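Local atomic coordinates of beta-phenylalanine aminotransferase (Variovorax paradoxus, PDB entry 4AO9), a protein that uses pyridoxal-5'-phosphate to transfer the amino group of beta-phenylalanine, probably to a keto-acid acceptor, as a class-III aminotransferase. Residues A348-A353 and L427-I432; E227-A232 and T372-L377; L403-L408 and S415-F420. All blocks are in the same frame, centred on the assembly; numbering follows the deposited sequence.

Contact 1: A348-A353 and L427-I432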
loop_
_atom_site.group_PDB
_atom_site.type_symbol
_atom_site.label_atom_id
_atom_site.label_comp_id
_atom_site.label_asym_id
_atom_site.label_seq_id
_atom_site.Cartn_x
_atom_site.Cartn_y
_atom_site.Cartn_z
ATOM N N ALA A 348 4.057 27.760 -1.759
ATOM C CA ALA A 348 5.330 27.831 -1.042
ATOM C C ALA A 348 5.634 29.256 -0.581
ATOM O O ALA A 348 6.090 29.463 0.542
ATOM C CB ALA A 348 6.466 27.290 -1.898
ATOM N N GLU A 349 5.347 30.227 -1.444
ATOM C CA GLU A 349 5.496 31.646 -1.092
ATOM C C GLU A 349 4.607 32.041 0.088
ATOM O O GLU A 349 5.081 32.702 1.017
ATOM C CB GLU A 349 5.208 32.544 -2.296
ATOM C CG GLU A 349 6.262 32.486 -3.397
ATOM C CD GLU A 349 5.847 33.236 -4.665
ATOM O OE1 GLU A 349 4.665 33.637 -4.790
ATOM O OE2 GLU A 349 6.712 33.418 -5.549
ATOM N N ARG A 350 3.335 31.631 0.055
ATOM C CA ARG A 350 2.402 31.870 1.169
ATOM C C ARG A 350 2.921 31.244 2.469
ATOM O O ARG A 350 2.812 31.836 3.543
ATOM C CB ARG A 350 1.002 31.332 0.857
ATOM C CG ARG A 350 0.373 31.876 -0.415
ATOM C CD ARG A 350 -0.757 30.963 -0.927
ATOM N NE ARG A 350 -1.859 30.830 0.027
ATOM C CZ ARG A 350 -2.698 31.811 0.347
ATOM N NH1 ARG A 350 -2.571 33.011 -0.209
ATOM N NH2 ARG A 350 -3.670 31.596 1.224
ATOM N N GLY A 351 3.486 30.041 2.372
ATOM C CA GLY A 351 4.069 29.379 3.533
ATOM C C GLY A 351 5.301 30.062 4.098
ATOM O O GLY A 351 5.452 30.170 5.318
ATOM N N GLU A 352 6.195 30.507 3.220
ATOM C CA GLU A 352 7.371 31.253 3.663
ATOM C C GLU A 352 6.949 32.508 4.428
ATOM O O GLU A 352 7.513 32.815 5.479
ATOM C CB GLU A 352 8.259 31.639 2.479
ATOM C CG GLU A 352 8.987 30.467 1.821
ATOM C CD GLU A 352 10.070 29.839 2.694
ATOM O OE1 GLU A 352 10.601 30.503 3.616
ATOM O OE2 GLU A 352 10.420 28.664 2.443
ATOM N N ALA A 353 5.938 33.204 3.914
ATOM C CA ALA A 353 5.455 34.426 4.556
ATOM C C ALA A 353 4.873 34.121 5.937
ATOM O O ALA A 353 5.138 34.841 6.907
ATOM C CB ALA A 353 4.445 35.131 3.670
ATOM N N LEU A 427 -7.102 27.115 1.693
ATOM C CA LEU A 427 -6.873 28.013 2.830
ATOM C C LEU A 427 -6.771 29.453 2.367
ATOM O O LEU A 427 -5.994 29.771 1.465
ATOM C CB LEU A 427 -5.591 27.667 3.567
ATOM C CG LEU A 427 -5.616 26.547 4.592
ATOM C CD1 LEU A 427 -4.198 26.408 5.113
ATOM C CD2 LEU A 427 -6.575 26.820 5.746
ATOM N N THR A 428 -7.543 30.322 3.010
ATOM C CA THR A 428 -7.548 31.733 2.661
ATOM C C THR A 428 -6.500 32.495 3.464
ATOM O O THR A 428 -5.995 32.003 4.481
ATOM C CB THR A 428 -8.934 32.356 2.906
ATOM O OG1 THR A 428 -9.234 32.314 4.309
ATOM C CG2 THR A 428 -10.013 31.590 2.127
ATOM N N ASP A 429 -6.178 33.700 3.006
ATOM C CA ASP A 429 -5.304 34.590 3.762
ATOM C C ASP A 429 -5.887 34.902 5.150
ATOM O O ASP A 429 -5.136 35.030 6.116
ATOM C CB ASP A 429 -5.001 35.864 2.958
ATOM C CG ASP A 429 -4.040 35.613 1.797
ATOM O OD1 ASP A 429 -3.306 34.595 1.822
ATOM O OD2 ASP A 429 -3.997 36.447 0.863
ATOM N N ALA A 430 -7.216 34.991 5.247
ATOM C CA ALA A 430 -7.904 35.150 6.537
ATOM C C ALA A 430 -7.739 33.951 7.480
ATOM O O ALA A 430 -7.553 34.134 8.683
ATOM C CB ALA A 430 -9.389 35.481 6.329
ATOM N N ASP A 431 -7.799 32.734 6.935
ATOM C CA ASP A 431 -7.519 31.522 7.713
ATOM C C ASP A 431 -6.112 31.587 8.291
ATOM O O ASP A 431 -5.891 31.280 9.461
ATOM C CB ASP A 431 -7.616 30.266 6.831
ATOM C CG ASP A 431 -9.035 29.944 6.384
ATOM O OD1 ASP A 431 -10.006 30.273 7.100
ATOM O OD2 ASP A 431 -9.186 29.334 5.307
ATOM N N ILE A 432 -5.163 31.983 7.451
ATOM C CA ILE A 432 -3.767 32.070 7.859
ATOM C C ILE A 432 -3.589 33.150 8.945
ATOM O O ILE A 432 -2.891 32.933 9.933
ATOM C CB ILE A 432 -2.838 32.247 6.641
ATOM C CG1 ILE A 432 -2.849 30.942 5.808
ATOM C CG2 ILE A 432 -1.433 32.627 7.088
ATOM C CD1 ILE A 432 -2.106 31.016 4.484
#
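Arg350 of helix 341-365 forms a salt bridge with Asp429, which directly follows the Thr428 N-cap of a capping box, so the bridge lands on the first turn of helix 429-445. It ties two helices whose nearest CA atoms across the segments, those of Arg350 and Asp429, are 8.6 Å apart. The charged groups meet at NH1 of Arg350 and OD1 of Asp429, 2.7 Å apart. As a hydrogen bond this pair is weak, because the angle at the hydrogen is only 124°; the attraction therefore probably rests more on charge than on direction. The guanidinium and carboxylate planes are 21° apart, yet the match is one-sided: OD1 lies near both terminal nitrogens, whereas OD2 of Asp429 stays 3.9 Å from NH1 of Arg350. The arginine chain bends at chi3 on its way across, and the carbonyl carbon of Thr428 lies at the edge of its guanidinium, near the plane. NH2 of Arg350 also comes within 3.0 Å of the carbonyl oxygen of Leu427.

The capping box fixes the helix start on which the acidic partner sits. OG1 of Thr428 accepts from the backbone N of Asp431, and OD2 of Asp431 accepts in return from the backbone N of Thr428, nearly straight at 176°. Asp431 makes a further salt bridge to Arg434, one turn along the same helix.

Apolar packing is thin here. Leu427 and Ile432 are buried, and Leu427 also touches Ala79 and Phe92. Ile432 meets the arginine through the end of its longer branch, CD1 standing 3.7 Å from NH2 of Arg350.

Contact 2: E227-A232 and T372-L377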
loop_
_atom_site.group_PDB
_atom_site.type_symbol
_atom_site.label_atom_id
_atom_site.label_comp_id
_atom_site.label_asym_id
_atom_site.label_seq_id
_atom_site.Cartn_x
_atom_site.Cartn_y
_atom_site.Cartn_z
ATOM N N GLU A 227 15.636 12.083 3.112
ATOM C CA GLU A 227 14.675 13.161 2.845
ATOM C C GLU A 227 15.436 14.478 2.680
ATOM O O GLU A 227 16.247 14.810 3.537
ATOM C CB GLU A 227 13.721 13.314 4.025
ATOM C CG GLU A 227 12.851 12.073 4.325
ATOM C CD GLU A 227 12.371 12.093 5.762
ATOM O OE1 GLU A 227 11.306 12.709 6.016
ATOM O OE2 GLU A 227 13.085 11.529 6.626
ATOM N N PRO A 228 15.188 15.238 1.595
ATOM C CA PRO A 228 15.906 16.533 1.477
ATOM C C PRO A 228 15.475 17.559 2.535
ATOM O O PRO A 228 16.212 18.522 2.787
ATOM C CB PRO A 228 15.593 17.016 0.060
ATOM C CG PRO A 228 14.962 15.885 -0.649
ATOM C CD PRO A 228 14.516 14.842 0.342
ATOM N N MET A 229 14.294 17.355 3.125
ATOM C CA MET A 229 13.882 17.986 4.377
ATOM C C MET A 229 13.164 16.892 5.138
ATOM O O MET A 229 12.236 16.283 4.594
ATOM C CB MET A 229 12.912 19.153 4.129
ATOM C CG MET A 229 12.367 19.764 5.421
ATOM S SD MET A 229 10.828 20.700 5.244
ATOM C CE MET A 229 9.649 19.348 5.132
ATOM N N GLN A 230 13.590 16.606 6.364
ATOM C CA GLN A 230 12.886 15.584 7.146
ATOM C C GLN A 230 11.514 16.091 7.546
ATOM O O GLN A 230 11.361 17.223 8.014
ATOM C CB GLN A 230 13.678 15.163 8.367
ATOM C CG GLN A 230 14.870 14.294 8.024
ATOM C CD GLN A 230 15.541 13.723 9.251
ATOM O OE1 GLN A 230 15.393 14.233 10.369
ATOM N NE2 GLN A 230 16.295 12.661 9.053
ATOM N N GLY A 231 10.516 15.245 7.334
ATOM C CA GLY A 231 9.119 15.600 7.593
ATOM C C GLY A 231 8.700 15.253 9.005
ATOM O O GLY A 231 8.549 16.133 9.860
ATOM N N ALA A 232 8.499 13.962 9.247
ATOM C CA ALA A 232 8.032 13.459 10.535
ATOM C C ALA A 232 8.874 13.887 11.730
ATOM O O ALA A 232 8.333 14.108 12.817
ATOM C CB ALA A 232 7.903 11.935 10.491
ATOM N N THR A 372 10.054 25.569 12.177
ATOM C CA THR A 372 11.048 25.150 11.188
ATOM C C THR A 372 10.352 24.635 9.933
ATOM O O THR A 372 9.209 24.186 10.002
ATOM C CB THR A 372 11.999 24.057 11.749
ATOM O OG1 THR A 372 11.245 22.932 12.222
ATOM C CG2 THR A 372 12.826 24.611 12.901
ATOM N N GLY A 373 11.029 24.711 8.797
ATOM C CA GLY A 373 10.511 24.108 7.574
ATOM C C GLY A 373 10.827 24.892 6.323
ATOM O O GLY A 373 11.738 25.735 6.317
ATOM N N ILE A 374 10.080 24.590 5.264
ATOM C CA ILE A 374 10.270 25.174 3.939
ATOM C C ILE A 374 8.905 25.368 3.310
ATOM O O ILE A 374 8.047 24.479 3.383
ATOM C CB ILE A 374 11.083 24.230 3.006
ATOM C CG1 ILE A 374 12.483 23.957 3.567
ATOM C CG2 ILE A 374 11.178 24.822 1.587
ATOM C CD1 ILE A 374 13.231 22.818 2.865
ATOM N N GLY A 375 8.678 26.530 2.710
ATOM C CA GLY A 375 7.466 26.732 1.920
ATOM C C GLY A 375 6.189 26.451 2.688
ATOM O O GLY A 375 5.975 26.991 3.767
ATOM N N SER A 376 5.367 25.548 2.158
ATOM C CA SER A 376 4.022 25.318 2.698
ATOM C C SER A 376 3.969 24.311 3.857
ATOM O O SER A 376 2.882 23.953 4.320
ATOM C CB SER A 376 3.080 24.886 1.571
ATOM O OG SER A 376 3.594 23.728 0.920
ATOM N N LEU A 377 5.143 23.881 4.326
ATOM C CA LEU A 377 5.260 22.914 5.423
ATOM C C LEU A 377 6.116 23.479 6.545
ATOM O O LEU A 377 7.240 23.924 6.313
ATOM C CB LEU A 377 5.886 21.612 4.930
ATOM C CG LEU A 377 5.230 20.936 3.719
ATOM C CD1 LEU A 377 6.029 19.687 3.335
ATOM C CD2 LEU A 377 3.776 20.610 4.015
#
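Met229 meets Ile374 and Leu377 across a buried, largely apolar junction, and its one side chain carries all the close contacts between 227-232 and 372-377. With CG anti to the backbone N (chi1 175°), the thioether runs out toward the hairpin and then turns at chi3, 77°, which carries CE to Leu377. The tight part is Met229 against Ile374, where the two side chains slide past each other in opposite directions: CB of Met229 lies 3.9 Å from CD1 of Ile374, and SD of Met229 is 4.0 Å from the same methyl. SD also rests 4.1 Å from CA of Gly373. That glycine is required by its own strand, since at its backbone angles a side chain would jam against the preceding carbonyl and also strike the carbonyl oxygen of Leu377.

The buried end of the thioether is sparser, with CE of Met229 touching CD1 of Leu377 at 4.1 Å. Ile374 is partly exposed and so marks the solvent side, while Met229, Gly373 and Leu377 are buried. A type II' turn from Ile374 to Leu377 sets these two apolar residues together, with reciprocal backbone bonds between them, each 3.1 Å from N to O.

Two residues before Met229, Glu227 belongs to the pyridoxal-5'-phosphate pocket. Its OE1 accepts from Gly231 N, 3.0 Å away and above the carboxylate plane, while OE2 accepts from the backbone N of Tyr179, so both oxygens are held. Strand 229-230 pairs with strand 236-237, and the hairpin of strands 370-374 and 377-381 faces it; Leu272 of helix 272-276 touches both Met229 and Ile374, and helix 341-365 packs on the turn through Leu347 and Glu352.

Contact 3: L403-L408 and S415-F420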
loop_
_atom_site.group_PDB
_atom_site.type_symbol
_atom_site.label_atom_id
_atom_site.label_comp_id
_atom_site.label_asym_id
_atom_site.label_seq_id
_atom_site.Cartn_x
_atom_site.Cartn_y
_atom_site.Cartn_z
ATOM N N LEU A 403 -0.521 21.274 24.936
ATOM C CA LEU A 403 -1.202 22.519 25.284
ATOM C C LEU A 403 -1.491 23.367 24.044
ATOM O O LEU A 403 -2.587 23.904 23.903
ATOM C CB LEU A 403 -0.416 23.312 26.348
ATOM C CG LEU A 403 -0.366 22.676 27.752
ATOM C CD1 LEU A 403 0.597 23.413 28.685
ATOM C CD2 LEU A 403 -1.741 22.601 28.402
ATOM N N LEU A 404 -0.516 23.453 23.136
ATOM C CA LEU A 404 -0.707 24.148 21.854
ATOM C C LEU A 404 -1.843 23.546 21.031
ATOM O O LEU A 404 -2.717 24.268 20.541
ATOM C CB LEU A 404 0.588 24.137 21.025
ATOM C CG LEU A 404 0.484 24.794 19.638
ATOM C CD1 LEU A 404 0.097 26.278 19.716
ATOM C CD2 LEU A 404 1.808 24.638 18.913
ATOM N N PHE A 405 -1.818 22.219 20.891
ATOM C CA PHE A 405 -2.841 21.490 20.145
ATOM C C PHE A 405 -4.252 21.787 20.660
ATOM O O PHE A 405 -5.144 22.119 19.877
ATOM C CB PHE A 405 -2.560 19.977 20.182
ATOM C CG PHE A 405 -3.648 19.151 19.563
ATOM C CD1 PHE A 405 -3.731 19.013 18.174
ATOM C CD2 PHE A 405 -4.611 18.536 20.363
ATOM C CE1 PHE A 405 -4.753 18.265 17.593
ATOM C CE2 PHE A 405 -5.641 17.781 19.785
ATOM C CZ PHE A 405 -5.708 17.654 18.398
ATOM N N PHE A 406 -4.444 21.682 21.975
ATOM C CA PHE A 406 -5.762 21.928 22.568
ATOM C C PHE A 406 -6.179 23.391 22.478
ATOM O O PHE A 406 -7.348 23.692 22.221
ATOM C CB PHE A 406 -5.820 21.427 24.016
ATOM C CG PHE A 406 -5.753 19.930 24.140
ATOM C CD1 PHE A 406 -6.784 19.132 23.638
ATOM C CD2 PHE A 406 -4.667 19.311 24.757
ATOM C CE1 PHE A 406 -6.720 17.749 23.737
ATOM C CE2 PHE A 406 -4.596 17.926 24.857
ATOM C CZ PHE A 406 -5.630 17.144 24.347
ATOM N N HIS A 407 -5.212 24.293 22.649
ATOM C CA HIS A 407 -5.459 25.709 22.449
ATOM C C HIS A 407 -5.959 25.986 21.032
ATOM O O HIS A 407 -6.925 26.723 20.850
ATOM C CB HIS A 407 -4.205 26.549 22.739
ATOM C CG HIS A 407 -4.366 27.993 22.386
ATOM N ND1 HIS A 407 -5.062 28.878 23.184
ATOM C CD2 HIS A 407 -3.961 28.698 21.304
ATOM C CE1 HIS A 407 -5.065 30.068 22.612
ATOM N NE2 HIS A 407 -4.400 29.988 21.474
ATOM N N LEU A 408 -5.304 25.391 20.035
ATOM C CA LEU A 408 -5.702 25.616 18.652
ATOM C C LEU A 408 -7.116 25.105 18.405
ATOM O O LEU A 408 -7.908 25.776 17.746
ATOM C CB LEU A 408 -4.677 25.015 17.672
ATOM C CG LEU A 408 -3.348 25.778 17.604
ATOM C CD1 LEU A 408 -2.332 24.955 16.818
ATOM C CD2 LEU A 408 -3.520 27.167 16.992
ATOM N N SER A 415 -5.184 21.039 13.953
ATOM C CA SER A 415 -3.770 20.887 13.675
ATOM C C SER A 415 -3.350 19.466 14.014
ATOM O O SER A 415 -4.181 18.625 14.350
ATOM C CB SER A 415 -2.972 21.877 14.533
ATOM O OG SER A 415 -3.076 21.558 15.920
ATOM N N SER A 416 -2.056 19.197 13.924
ATOM C CA SER A 416 -1.527 17.912 14.362
ATOM C C SER A 416 -0.974 18.000 15.788
ATOM O O SER A 416 -0.398 19.025 16.186
ATOM C CB SER A 416 -0.428 17.455 13.417
ATOM O OG SER A 416 0.596 18.416 13.388
ATOM N N PRO A 417 -1.121 16.910 16.563
ATOM C CA PRO A 417 -0.515 16.878 17.890
ATOM C C PRO A 417 0.978 17.219 17.876
ATOM O O PRO A 417 1.461 17.871 18.806
ATOM C CB PRO A 417 -0.731 15.433 18.333
ATOM C CG PRO A 417 -2.026 15.056 17.676
ATOM C CD PRO A 417 -1.986 15.735 16.327
ATOM N N ARG A 418 1.692 16.799 16.835
ATOM C CA ARG A 418 3.141 17.010 16.791
ATOM C C ARG A 418 3.558 18.433 16.397
ATOM O O ARG A 418 4.744 18.721 16.376
ATOM C CB ARG A 418 3.851 15.947 15.929
ATOM C CG ARG A 418 3.720 16.101 14.419
ATOM C CD ARG A 418 4.220 14.831 13.705
ATOM N NE ARG A 418 4.372 15.042 12.265
ATOM C CZ ARG A 418 4.362 14.074 11.351
ATOM N NH1 ARG A 418 4.191 12.799 11.710
ATOM N NH2 ARG A 418 4.506 14.380 10.069
ATOM N N GLY A 419 2.590 19.303 16.096
ATOM C CA GLY A 419 2.882 20.702 15.764
ATOM C C GLY A 419 3.178 20.946 14.292
ATOM O O GLY A 419 3.616 22.029 13.915
ATOM N N PHE A 420 2.953 19.925 13.468
ATOM C CA PHE A 420 3.126 19.987 12.012
ATOM C C PHE A 420 1.993 20.795 11.378
ATOM O O PHE A 420 0.822 20.479 11.579
ATOM C CB PHE A 420 3.129 18.544 11.484
ATOM C CG PHE A 420 3.445 18.378 10.014
ATOM C CD1 PHE A 420 4.270 19.262 9.310
ATOM C CD2 PHE A 420 2.948 17.258 9.341
ATOM C CE1 PHE A 420 4.570 19.028 7.944
ATOM C CE2 PHE A 420 3.259 17.012 7.994
ATOM C CZ PHE A 420 4.069 17.902 7.291
HETATM O O HOH W 1 -5.611 21.766 16.833
#
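Phe405 swings its ring to the 415-420 loop because CG stands anti to the backbone N (chi1 174°), while Ser415, with chi1 at 66°, turns OG back toward the helix. The ring of Phe405 then meets the loop in two ways. Its CE1 edge points in plane at the carbonyl oxygen of Ser415, 3.3 Å away, and Pro417 lies over one face, with CG 4.2 Å above the ring plane and displaced toward the rim. The proline runs alongside the phenylalanine in the same direction, bringing CD of Pro417 to 4.0 Å from CE1 of Phe405. On the helix turn that follows, CD1 of Leu408 packs 3.6 Å from OG of Ser415.

One water joins the Ser415 hydroxyl to the helix backbone: it accepts from OG of Ser415 at 2.7 Å and donates to O of Phe405 at 3.1 Å. Replacing Phe405 by an alanine would probably leave Pro417 without the ring it lies over and open a gap beside the Ser415 carbonyl.

Tyr66 meets the same phenylalanine edge-to-face and also touches Pro417, while Leu408 reaches helix 429-445. The contact thus joins helix 398-410 to the loop between strands 413-414 and 420-422 by mainly apolar packing with one water-bridged polar link, through which the buried serine hydroxyl is satisfied.

In the fold
Contacts 2 and 3 are buried, while contact 1 is partly buried and places its charged pair toward solvent. Their chemistry follows: a salt bridge in contact 1, thioether and aliphatic packing in contact 2, and an aromatic ring with a water bridge in contact 3. Helix 341-365 and the strand that follows it link contacts 1 and 2, for OE2 of Glu352 lies 2.8 Å from N of Gly375, a probable hydrogen bond. Contacts 2 and 3 touch by packing, Leu377 on Phe420 and Ala232 on Arg418. Contact 3 is nested within the loop closed by contact 1 without touching it, though Leu404 and Leu408 of contact 3 also touch helix 429-445, on which segment 427-432 lies.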